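PDB 6AQK: toxin protein from Yersinia entomophaga, which probably acts as an ADP-ribosyltransferase toxin, its C-terminal domain transferring ADP-ribose from NAD+ to a target not identified here. Local coordinates for residues 133-147 with 184-198. Sequence-based numbering, arbitrary orientation.
With PT (platinum (II) ion), chain C.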
loop_
_atom_site.group_PDB
_atom_site.type_symbol
_atom_site.label_atom_id
_atom_site.label_comp_id
_atom_site.label_asym_id
_atom_site.label_seq_id
_atom_site.Cartn_x
_atom_site.Cartn_y
_atom_site.Cartn_z
ATOM N N LYS A 133 -8.619 -16.777 9.369
ATOM C CA LYS A 133 -8.158 -17.714 8.402
ATOM C C LYS A 133 -6.649 -17.547 8.364
ATOM O O LYS A 133 -6.139 -16.476 8.068
ATOM C CB LYS A 133 -8.794 -17.458 7.057
ATOM C CG LYS A 133 -8.274 -18.363 5.960
ATOM C CD LYS A 133 -8.809 -18.003 4.588
ATOM C CE LYS A 133 -8.343 -19.053 3.587
ATOM N NZ LYS A 133 -8.989 -18.829 2.265
ATOM N N SER A 134 -5.944 -18.607 8.732
ATOM C CA SER A 134 -4.540 -18.625 8.678
ATOM C C SER A 134 -4.033 -18.696 7.262
ATOM O O SER A 134 -4.618 -19.385 6.441
ATOM C CB SER A 134 -4.041 -19.839 9.445
ATOM O OG SER A 134 -2.646 -19.776 9.519
ATOM N N MET A 135 -2.920 -18.013 6.976
ATOM C CA MET A 135 -2.351 -17.995 5.595
ATOM C C MET A 135 -0.854 -18.152 5.612
ATOM O O MET A 135 -0.184 -17.937 6.627
ATOM C CB MET A 135 -2.680 -16.642 4.914
ATOM C CG MET A 135 -4.160 -16.261 4.955
ATOM S SD MET A 135 -5.136 -16.804 3.555
ATOM C CE MET A 135 -4.581 -15.382 2.518
ATOM N N ASP A 136 -0.269 -18.371 4.447
ATOM C CA ASP A 136 1.147 -18.314 4.372
ATOM C C ASP A 136 1.603 -17.801 3.038
ATOM O O ASP A 136 2.495 -18.381 2.401
ATOM C CB ASP A 136 1.696 -19.723 4.625
ATOM C CG ASP A 136 3.068 -19.676 5.115
ATOM O OD1 ASP A 136 3.231 -19.263 6.281
ATOM O OD2 ASP A 136 3.994 -19.971 4.347
ATOM N N LEU A 137 1.077 -16.653 2.646
ATOM C CA LEU A 137 1.148 -16.273 1.259
ATOM C C LEU A 137 2.193 -15.151 1.137
ATOM O O LEU A 137 2.094 -14.107 1.808
ATOM C CB LEU A 137 -0.260 -15.877 0.788
ATOM C CG LEU A 137 -0.398 -15.306 -0.621
ATOM C CD1 LEU A 137 -0.112 -16.390 -1.618
ATOM C CD2 LEU A 137 -1.743 -14.641 -0.887
ATOM N N GLU A 138 3.191 -15.355 0.271
ATOM C CA GLU A 138 4.166 -14.326 -0.013
ATOM C C GLU A 138 3.722 -13.532 -1.241
ATOM O O GLU A 138 3.327 -14.105 -2.271
ATOM C CB GLU A 138 5.573 -14.893 -0.177
ATOM C CG GLU A 138 6.609 -13.831 -0.555
ATOM C CD GLU A 138 8.048 -14.291 -0.483
ATOM O OE1 GLU A 138 8.382 -15.076 0.436
ATOM O OE2 GLU A 138 8.852 -13.831 -1.333
ATOM N N ILE A 139 3.760 -12.202 -1.119
ATOM C CA ILE A 139 3.400 -11.334 -2.216
ATOM C C ILE A 139 4.468 -10.234 -2.367
ATOM O O ILE A 139 5.189 -9.896 -1.410
ATOM C CB ILE A 139 1.979 -10.719 -2.052
ATOM C CG1 ILE A 139 1.885 -9.758 -0.910
ATOM C CG2 ILE A 139 0.864 -11.768 -1.874
ATOM C CD1 ILE A 139 0.715 -8.799 -1.073
ATOM N N LYS A 140 4.566 -9.695 -3.578
ATOM C CA LYS A 140 5.330 -8.502 -3.847
ATOM C C LYS A 140 4.319 -7.354 -3.964
ATOM O O LYS A 140 3.423 -7.427 -4.744
ATOM C CB LYS A 140 6.079 -8.601 -5.195
ATOM C CG LYS A 140 7.229 -9.565 -5.274
ATOM C CD LYS A 140 7.891 -9.457 -6.667
ATOM C CE LYS A 140 9.003 -10.495 -6.860
ATOM N NZ LYS A 140 9.861 -10.660 -5.631
ATOM N N SER A 141 4.505 -6.284 -3.217
ATOM C CA SER A 141 3.450 -5.320 -3.042
ATOM C C SER A 141 3.389 -4.542 -4.363
ATOM O O SER A 141 4.437 -4.210 -4.952
ATOM C CB SER A 141 3.763 -4.407 -1.883
ATOM O OG SER A 141 2.842 -3.352 -1.888
ATOM N N PRO A 142 2.182 -4.312 -4.853
ATOM C CA PRO A 142 2.070 -3.656 -6.139
ATOM C C PRO A 142 1.976 -2.165 -6.045
ATOM O O PRO A 142 1.591 -1.506 -7.057
ATOM C CB PRO A 142 0.755 -4.239 -6.700
ATOM C CG PRO A 142 -0.091 -4.380 -5.500
ATOM C CD PRO A 142 0.867 -4.803 -4.379
ATOM N N LEU A 143 2.238 -1.595 -4.874
ATOM C CA LEU A 143 2.377 -0.120 -4.712
ATOM C C LEU A 143 3.548 0.206 -3.813
ATOM O O LEU A 143 4.105 -0.662 -3.058
ATOM C CB LEU A 143 1.091 0.506 -4.137
ATOM C CG LEU A 143 0.766 0.113 -2.686
ATOM C CD1 LEU A 143 -0.189 1.057 -2.012
ATOM C CD2 LEU A 143 0.225 -1.334 -2.633
ATOM N N ILE A 144 3.899 1.493 -3.817
ATOM C CA ILE A 144 4.701 2.078 -2.765
ATOM C C ILE A 144 3.737 2.308 -1.575
ATOM O O ILE A 144 2.820 3.132 -1.625
ATOM C CB ILE A 144 5.339 3.444 -3.230
ATOM C CG1 ILE A 144 6.349 3.156 -4.345
ATOM C CG2 ILE A 144 5.915 4.235 -2.035
ATOM C CD1 ILE A 144 6.890 4.372 -5.098
ATOM N N MET A 145 3.940 1.601 -0.509
ATOM C CA MET A 145 2.937 1.539 0.512
ATOM C C MET A 145 3.335 2.331 1.761
ATOM O O MET A 145 4.336 2.016 2.402
ATOM C CB MET A 145 2.756 0.020 0.920
ATOM C CG MET A 145 1.650 -0.150 1.921
ATOM S SD MET A 145 1.510 -1.854 2.479
ATOM C CE MET A 145 0.378 -2.385 1.259
ATOM N N SER A 146 2.454 3.254 2.186
ATOM C CA SER A 146 2.619 4.000 3.407
ATOM C C SER A 146 1.949 3.282 4.525
ATOM O O SER A 146 0.968 2.576 4.305
ATOM C CB SER A 146 2.011 5.384 3.290
ATOM O OG SER A 146 0.602 5.296 3.023
ATOM N N THR A 147 2.524 3.421 5.701
ATOM C CA THR A 147 2.027 2.774 6.872
ATOM C C THR A 147 2.226 3.760 8.036
ATOM O O THR A 147 2.959 4.719 7.888
ATOM C CB THR A 147 2.743 1.402 7.148
ATOM O OG1 THR A 147 4.075 1.594 7.670
ATOM C CG2 THR A 147 2.768 0.489 5.867
ATOM N N GLU A 184 4.827 8.365 9.540
ATOM C CA GLU A 184 4.578 7.491 8.370
ATOM C C GLU A 184 5.856 6.703 8.099
ATOM O O GLU A 184 6.960 7.298 8.089
ATOM C CB GLU A 184 4.140 8.322 7.196
ATOM C CG GLU A 184 3.894 7.536 5.923
ATOM C CD GLU A 184 2.999 8.316 4.932
ATOM O OE1 GLU A 184 3.479 8.804 3.883
ATOM O OE2 GLU A 184 1.815 8.435 5.204
ATOM N N VAL A 185 5.713 5.378 7.892
ATOM C CA VAL A 185 6.796 4.516 7.458
ATOM C C VAL A 185 6.428 3.971 6.086
ATOM O O VAL A 185 5.392 3.362 5.946
ATOM C CB VAL A 185 6.972 3.339 8.458
ATOM C CG1 VAL A 185 7.963 2.327 7.936
ATOM C CG2 VAL A 185 7.317 3.841 9.857
ATOM N N THR A 186 7.293 4.140 5.110
ATOM C CA THR A 186 7.009 3.706 3.761
ATOM C C THR A 186 7.798 2.518 3.264
ATOM O O THR A 186 9.014 2.332 3.622
ATOM C CB THR A 186 7.296 4.926 2.842
ATOM O OG1 THR A 186 6.696 6.091 3.429
ATOM C CG2 THR A 186 6.744 4.730 1.395
ATOM N N PHE A 187 7.170 1.735 2.382
ATOM C CA PHE A 187 7.770 0.519 1.858
ATOM C C PHE A 187 7.848 0.656 0.389
ATOM O O PHE A 187 7.043 1.368 -0.206
ATOM C CB PHE A 187 6.999 -0.705 2.269
ATOM C CG PHE A 187 7.095 -0.984 3.734
ATOM C CD1 PHE A 187 6.337 -0.256 4.645
ATOM C CD2 PHE A 187 8.053 -1.854 4.207
ATOM C CE1 PHE A 187 6.427 -0.515 5.997
ATOM C CE2 PHE A 187 8.145 -2.136 5.560
ATOM C CZ PHE A 187 7.354 -1.440 6.457
ATOM N N PRO A 188 8.857 0.034 -0.226
ATOM C CA PRO A 188 9.038 0.240 -1.631
ATOM C C PRO A 188 8.149 -0.572 -2.553
ATOM O O PRO A 188 7.566 -1.593 -2.169
ATOM C CB PRO A 188 10.535 -0.126 -1.819
ATOM C CG PRO A 188 10.683 -1.245 -0.864
ATOM C CD PRO A 188 9.922 -0.799 0.328
ATOM N N LEU A 189 8.026 -0.104 -3.786
ATOM C CA LEU A 189 7.370 -0.914 -4.825
ATOM C C LEU A 189 7.996 -2.334 -4.875
ATOM O O LEU A 189 9.236 -2.479 -4.808
ATOM C CB LEU A 189 7.519 -0.233 -6.171
ATOM C CG LEU A 189 6.708 -0.873 -7.337
ATOM C CD1 LEU A 189 5.210 -0.962 -7.007
ATOM C CD2 LEU A 189 6.927 -0.070 -8.606
ATOM N N TYR A 190 7.177 -3.369 -4.945
ATOM C CA TYR A 190 7.621 -4.791 -4.909
ATOM C C TYR A 190 8.148 -5.267 -3.575
ATOM O O TYR A 190 8.647 -6.381 -3.475
ATOM C CB TYR A 190 8.575 -5.200 -6.048
ATOM C CG TYR A 190 8.237 -4.578 -7.392
ATOM C CD1 TYR A 190 6.978 -4.705 -7.958
ATOM C CD2 TYR A 190 9.226 -3.931 -8.146
ATOM C CE1 TYR A 190 6.657 -4.142 -9.189
ATOM C CE2 TYR A 190 8.905 -3.348 -9.394
ATOM C CZ TYR A 190 7.648 -3.478 -9.922
ATOM O OH TYR A 190 7.334 -2.942 -11.154
ATOM N N ASN A 191 7.935 -4.494 -2.509
ATOM C CA ASN A 191 8.265 -4.938 -1.171
ATOM C C ASN A 191 7.673 -6.321 -0.935
ATOM O O ASN A 191 6.505 -6.565 -1.256
ATOM C CB ASN A 191 7.696 -3.938 -0.173
ATOM C CG ASN A 191 7.961 -4.316 1.253
ATOM O OD1 ASN A 191 9.111 -4.435 1.623
ATOM N ND2 ASN A 191 6.893 -4.500 2.054
ATOM N N ARG A 192 8.479 -7.199 -0.349
ATOM C CA ARG A 192 8.051 -8.544 -0.033
ATOM C C ARG A 192 7.386 -8.609 1.307
ATOM O O ARG A 192 7.940 -8.157 2.301
ATOM C CB ARG A 192 9.267 -9.518 -0.063
ATOM C CG ARG A 192 9.766 -9.744 -1.495
ATOM C CD ARG A 192 10.945 -10.699 -1.668
ATOM N NE ARG A 192 11.689 -10.881 -0.433
ATOM C CZ ARG A 192 11.749 -11.996 0.311
ATOM N NH1 ARG A 192 12.481 -11.988 1.410
ATOM N NH2 ARG A 192 11.122 -13.130 -0.027
ATOM N N MET A 193 6.228 -9.234 1.325
ATOM C CA MET A 193 5.495 -9.478 2.566
ATOM C C MET A 193 4.915 -10.902 2.574
ATOM O O MET A 193 4.666 -11.508 1.532
ATOM C CB MET A 193 4.412 -8.447 2.779
ATOM C CG MET A 193 3.262 -8.454 1.810
ATOM S SD MET A 193 1.924 -7.259 2.228
ATOM C CE MET A 193 2.836 -5.743 2.137
ATOM N N LYS A 194 4.690 -11.402 3.770
ATOM C CA LYS A 194 4.105 -12.715 3.981
ATOM C C LYS A 194 2.802 -12.516 4.725
ATOM O O LYS A 194 2.862 -11.992 5.817
ATOM C CB LYS A 194 5.077 -13.562 4.781
ATOM C CG LYS A 194 4.593 -14.966 5.082
ATOM C CD LYS A 194 5.628 -15.533 6.038
ATOM C CE LYS A 194 5.231 -16.838 6.703
ATOM N NZ LYS A 194 5.520 -17.944 5.751
ATOM N N ILE A 195 1.683 -12.826 4.079
ATOM C CA ILE A 195 0.372 -12.722 4.706
ATOM C C ILE A 195 0.287 -13.931 5.635
ATOM O O ILE A 195 0.408 -15.093 5.172
ATOM C CB ILE A 195 -0.784 -12.781 3.720
ATOM C CG1 ILE A 195 -0.591 -11.768 2.559
ATOM C CG2 ILE A 195 -2.131 -12.548 4.454
ATOM C CD1 ILE A 195 -0.349 -10.352 3.003
ATOM N N THR A 196 0.049 -13.669 6.918
ATOM C CA THR A 196 -0.101 -14.762 7.847
ATOM C C THR A 196 -1.495 -15.021 8.350
ATOM O O THR A 196 -1.775 -16.146 8.810
ATOM C CB THR A 196 0.839 -14.624 9.042
ATOM O OG1 THR A 196 0.472 -13.470 9.793
ATOM C CG2 THR A 196 2.263 -14.400 8.525
ATOM N N SER A 197 -2.392 -14.047 8.288
ATOM C CA SER A 197 -3.735 -14.234 8.878
ATOM C C SER A 197 -4.706 -13.219 8.317
ATOM O O SER A 197 -4.318 -12.019 8.140
ATOM C CB SER A 197 -3.663 -13.989 10.387
ATOM O OG SER A 197 -4.914 -14.376 10.872
ATOM N N LEU A 198 -5.950 -13.634 8.070
ATOM C CA LEU A 198 -7.047 -12.698 7.786
ATOM C C LEU A 198 -8.029 -12.871 8.889
ATOM O O LEU A 198 -8.293 -14.032 9.286
ATOM C CB LEU A 198 -7.738 -12.995 6.500
ATOM C CG LEU A 198 -6.790 -13.145 5.337
ATOM C CD1 LEU A 198 -7.630 -13.596 4.160
ATOM C CD2 LEU A 198 -6.009 -11.837 5.115
HETATM PT PT PT C . -4.418 -17.846 1.915
HETATM O O HOH W 1 5.250 -1.303 -0.725
#
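Strand 133-140, at the edge of the five-stranded sheet, pairs antiparallel with strand 192-198; both segments bend between this pairing and the two-stranded sheet of 145-147 with 184-187. Leu137 and Ile195 exchange backbone bonds, Ile195 N to Leu137 O at 2.6 Å, and Ile139 does the same with Met193; a beta bulge shifts the register between Ser134 and Leu137. On the face with Glu138 and Lys194, Arg192 NH2 makes a salt bridge to Glu138 OE2 at 2.7 Å from above the carboxylate, the carboxylate and guanidinium planes turned 68° apart. Lys194 is extended until its last torsion (chi4 82°), which brings NZ to the syn side of Asp136 OD1, 2.7 Å away but 33° out of the carboxylate plane, a salt bridge reached from the bulge. On the other face Ile139 and Met193 lie alongside, Ile139 CG1 only 3.3 Å from Met193 CG, and Met193 CE ends against Met145 SD. Thr147 OG1 gives its proton to Val185 O (2.8 Å) at the edge of the Phe187 ring. Met135 SD, a soft thioether ligand, holds a platinum ion, probably introduced for the crystal work. Charged pairs thus serve the more exposed side, Met193 packs inward against Trp163 and Phe165, and a water satisfies Leu143 O and Pro188 O where the strands part.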